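Local coordinates for beta2-microglobulin (Anolis carolinensis, PDB 7CPO), which is the light chain of MHC class I, pairing with the heavy chain in a complex that probably presents peptides to T cells, at residues K34-L39 / K81-T86. Sequence-based numbering, arbitrary orientation.
Sequences KINITL and KVEHIT
Asn-36 and Glu-83 face each other across two neighbouring antiparallel strands of an immunoglobulin C1-set domain, and their pairing illustrates how one such sandwich sheet is built: regular backbone bonding through the middle, polar side chains on one surface, apolar ones on the other. The amide N of Asn-36 donates to Glu-83 O at 3.1 Å, and Glu-83 N returns the bond to Asn-36 O; two further bonds join Thr-38 and Lys-81 in the same reciprocal way. Between these hydrogen-bonded pairs lies the non-hydrogen-bonded pair Ile-37 and Val-82, where each CA meets a carbonyl oxygen of the opposite strand.

On the polar surface the side chains of Asn-36 and Glu-83 run side by side, pointing the same way, but their amide and carboxylate planes stand 89° apart. Asn-36 ND2 reaches Glu-83 OE1 at 2.7 Å from above the carboxylate plane, with an N-H...O angle of 139°, and a weak bond links the same nitrogen to Thr-38 OG1.

The other surface packs into the core against strand 21-30, which carries Cys-25 of the domain disulfide, and Ile-35 can be followed along its length. Its CB sits 4.1 Å from Glu-83 O; CG1, set anti to the backbone N (chi1 -161°), comes closer to that oxygen, at 3.3 Å, and passes the CB of His-84; CD1 ends on Val-82 CG1 at 3.9 Å.

Beyond the last backbone bond, the imidazole of His-84 packs beside the 34-39 segment. NE2 hydrogen-bonds to the carbonyl of Pro-32, ND1 shares a hydrogen bond with Thr-86 OG1, and Phe-30 meets the ring edge-to-face. Held at both nitrogens, the ring turns an edge to Lys-34, whose carbonyl oxygen lies near the ring plane, 3.0 Å from His-84 CD2.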
ATOM      1  N   LYS B  34     -11.194   2.366   9.267  1.00 32.82           N
ATOM      2  CA  LYS B  34     -12.161   3.424   9.029  1.00 44.42           C
ATOM      3  C   LYS B  34     -11.472   4.782   9.056  1.00 50.22           C
ATOM      4  O   LYS B  34     -10.867   5.170  10.063  1.00 43.05           O
ATOM      5  CB  LYS B  34     -13.273   3.357  10.075  1.00 58.36           C
ATOM      6  CG  LYS B  34     -14.155   4.589  10.114  1.00 62.42           C
ATOM      7  CD  LYS B  34     -15.498   4.316  10.788  1.00 76.59           C
ATOM      8  CE  LYS B  34     -15.391   3.674  12.164  1.00 77.22           C
ATOM      9  NZ  LYS B  34     -16.709   3.764  12.868  1.00 62.90           N
ATOM     10  N   ILE B  35     -11.547   5.496   7.938  1.00 46.63           N
ATOM     11  CA  ILE B  35     -10.902   6.795   7.817  1.00 38.57           C
ATOM     12  C   ILE B  35     -11.648   7.584   6.751  1.00 47.76           C
ATOM     13  O   ILE B  35     -12.122   7.024   5.757  1.00 48.69           O
ATOM     14  CB  ILE B  35      -9.397   6.645   7.487  1.00 40.38           C
ATOM     15  CG1 ILE B  35      -8.624   7.932   7.813  1.00 38.76           C
ATOM     16  CG2 ILE B  35      -9.200   6.235   6.030  1.00 27.18           C
ATOM     17  CD1 ILE B  35      -7.094   7.799   7.668  1.00 35.59           C
ATOM     18  N   ASN B  36     -11.767   8.887   6.971  1.00 42.77           N
ATOM     19  CA  ASN B  36     -12.417   9.754   6.004  1.00 44.16           C
ATOM     20  C   ASN B  36     -11.429  10.816   5.551  1.00 42.65           C
ATOM     21  O   ASN B  36     -10.834  11.517   6.376  1.00 42.23           O
ATOM     22  CB  ASN B  36     -13.684  10.382   6.577  1.00 51.01           C
ATOM     23  CG  ASN B  36     -14.448  11.157   5.528  1.00 65.67           C
ATOM     24  OD1 ASN B  36     -15.066  10.567   4.638  1.00 60.72           O
ATOM     25  ND2 ASN B  36     -14.402  12.486   5.611  1.00 66.17           N
ATOM     26  N   ILE B  37     -11.262  10.926   4.235  1.00 41.70           N
ATOM     27  CA  ILE B  37     -10.259  11.771   3.611  1.00 36.12           C
ATOM     28  C   ILE B  37     -10.969  12.609   2.565  1.00 35.16           C
ATOM     29  O   ILE B  37     -11.537  12.061   1.615  1.00 31.11           O
ATOM     30  CB  ILE B  37      -9.139  10.941   2.970  1.00 26.15           C
ATOM     31  CG1 ILE B  37      -8.390  10.170   4.054  1.00 35.83           C
ATOM     32  CG2 ILE B  37      -8.210  11.838   2.187  1.00 26.59           C
ATOM     33  CD1 ILE B  37      -7.809   8.875   3.594  1.00 30.81           C
ATOM     34  N   THR B  38     -10.944  13.928   2.741  1.00 44.10           N
ATOM     35  CA  THR B  38     -11.671  14.855   1.883  1.00 29.99           C
ATOM     36  C   THR B  38     -10.689  15.833   1.259  1.00 33.89           C
ATOM     37  O   THR B  38      -9.951  16.518   1.976  1.00 37.53           O
ATOM     38  CB  THR B  38     -12.745  15.609   2.670  1.00 37.96           C
ATOM     39  OG1 THR B  38     -13.686  14.678   3.211  1.00 48.20           O
ATOM     40  CG2 THR B  38     -13.479  16.575   1.760  1.00 39.77           C
ATOM     41  N   LEU B  39     -10.675  15.884  -0.073  1.00 33.26           N
ATOM     42  CA  LEU B  39      -9.876  16.857  -0.807  1.00 37.12           C
ATOM     43  C   LEU B  39     -10.573  18.203  -0.794  1.00 36.28           C
ATOM     44  O   LEU B  39     -11.754  18.299  -1.144  1.00 43.10           O
ATOM     45  CB  LEU B  39      -9.677  16.417  -2.253  1.00 38.44           C
ATOM     46  CG  LEU B  39      -8.633  15.353  -2.536  1.00 35.15           C
ATOM     47  CD1 LEU B  39      -8.594  14.330  -1.399  1.00 33.92           C
ATOM     48  CD2 LEU B  39      -8.952  14.720  -3.877  1.00 34.40           C
ATOM     49  N   LYS B  81      -8.464  17.025   4.318  1.00 32.73           N
ATOM     50  CA  LYS B  81      -9.028  16.884   5.650  1.00 32.97           C
ATOM     51  C   LYS B  81      -9.127  15.400   5.983  1.00 39.04           C
ATOM     52  O   LYS B  81      -9.859  14.656   5.318  1.00 39.90           O
ATOM     53  CB  LYS B  81     -10.397  17.557   5.719  1.00 39.61           C
ATOM     54  CG  LYS B  81     -11.071  17.534   7.080  1.00 41.37           C
ATOM     55  CD  LYS B  81     -12.490  18.083   6.949  1.00 42.92           C
ATOM     56  CE  LYS B  81     -13.400  17.608   8.071  1.00 56.81           C
ATOM     57  NZ  LYS B  81     -14.791  18.148   7.917  1.00 45.39           N
ATOM     58  N   VAL B  82      -8.398  14.977   7.015  1.00 47.49           N
ATOM     59  CA  VAL B  82      -8.353  13.586   7.460  1.00 47.42           C
ATOM     60  C   VAL B  82      -9.057  13.481   8.808  1.00 42.45           C
ATOM     61  O   VAL B  82      -8.697  14.187   9.758  1.00 39.75           O
ATOM     62  CB  VAL B  82      -6.903  13.083   7.576  1.00 44.07           C
ATOM     63  CG1 VAL B  82      -6.872  11.658   8.142  1.00 39.23           C
ATOM     64  CG2 VAL B  82      -6.188  13.175   6.230  1.00 34.51           C
ATOM     65  N   GLU B  83     -10.043  12.592   8.894  1.00 39.46           N
ATOM     66  CA  GLU B  83     -10.715  12.269  10.148  1.00 49.46           C
ATOM     67  C   GLU B  83     -10.474  10.805  10.496  1.00 45.83           C
ATOM     68  O   GLU B  83     -10.594   9.930   9.627  1.00 43.45           O
ATOM     69  CB  GLU B  83     -12.213  12.539  10.049  1.00 39.83           C
ATOM     70  CG  GLU B  83     -12.540  13.881   9.469  1.00 51.73           C
ATOM     71  CD  GLU B  83     -13.963  13.944   8.994  1.00 55.23           C
ATOM     72  OE1 GLU B  83     -14.197  14.014   7.768  1.00 59.11           O
ATOM     73  OE2 GLU B  83     -14.855  13.891   9.857  1.00 61.35           O
ATOM     74  N   HIS B  84     -10.149  10.537  11.762  1.00 45.30           N
ATOM     75  CA  HIS B  84      -9.819   9.184  12.198  1.00 44.76           C
ATOM     76  C   HIS B  84     -10.005   9.076  13.704  1.00 41.19           C
ATOM     77  O   HIS B  84      -9.879  10.061  14.431  1.00 48.94           O
ATOM     78  CB  HIS B  84      -8.383   8.802  11.817  1.00 41.83           C
ATOM     79  CG  HIS B  84      -8.042   7.371  12.096  1.00 40.54           C
ATOM     80  ND1 HIS B  84      -7.110   6.999  13.041  1.00 44.14           N
ATOM     81  CD2 HIS B  84      -8.509   6.221  11.558  1.00 41.03           C
ATOM     82  CE1 HIS B  84      -7.016   5.682  13.070  1.00 33.03           C
ATOM     83  NE2 HIS B  84      -7.851   5.187  12.176  1.00 39.58           N
ATOM     84  N   ILE B  85     -10.258   7.844  14.160  1.00 43.08           N
ATOM     85  CA  ILE B  85     -10.549   7.571  15.569  1.00 43.90           C
ATOM     86  C   ILE B  85      -9.449   8.079  16.494  1.00 45.58           C
ATOM     87  O   ILE B  85      -9.715   8.406  17.656  1.00 52.71           O
ATOM     88  CB  ILE B  85     -10.777   6.060  15.765  1.00 51.36           C
ATOM     89  CG1 ILE B  85     -11.265   5.757  17.178  1.00 55.67           C
ATOM     90  CG2 ILE B  85      -9.511   5.301  15.469  1.00 52.70           C
ATOM     91  CD1 ILE B  85     -12.749   5.634  17.268  1.00 48.32           C
ATOM     92  N   THR B  86      -8.206   8.138  16.015  1.00 42.74           N
ATOM     93  CA  THR B  86      -7.093   8.648  16.808  1.00 37.24           C
ATOM     94  C   THR B  86      -6.973  10.164  16.766  1.00 45.66           C
ATOM     95  O   THR B  86      -6.147  10.723  17.493  1.00 52.83           O
ATOM     96  CB  THR B  86      -5.777   8.047  16.320  1.00 48.04           C
ATOM     97  OG1 THR B  86      -5.550   8.441  14.955  1.00 39.22           O
ATOM     98  CG2 THR B  86      -5.820   6.527  16.430  1.00 43.62           C
TER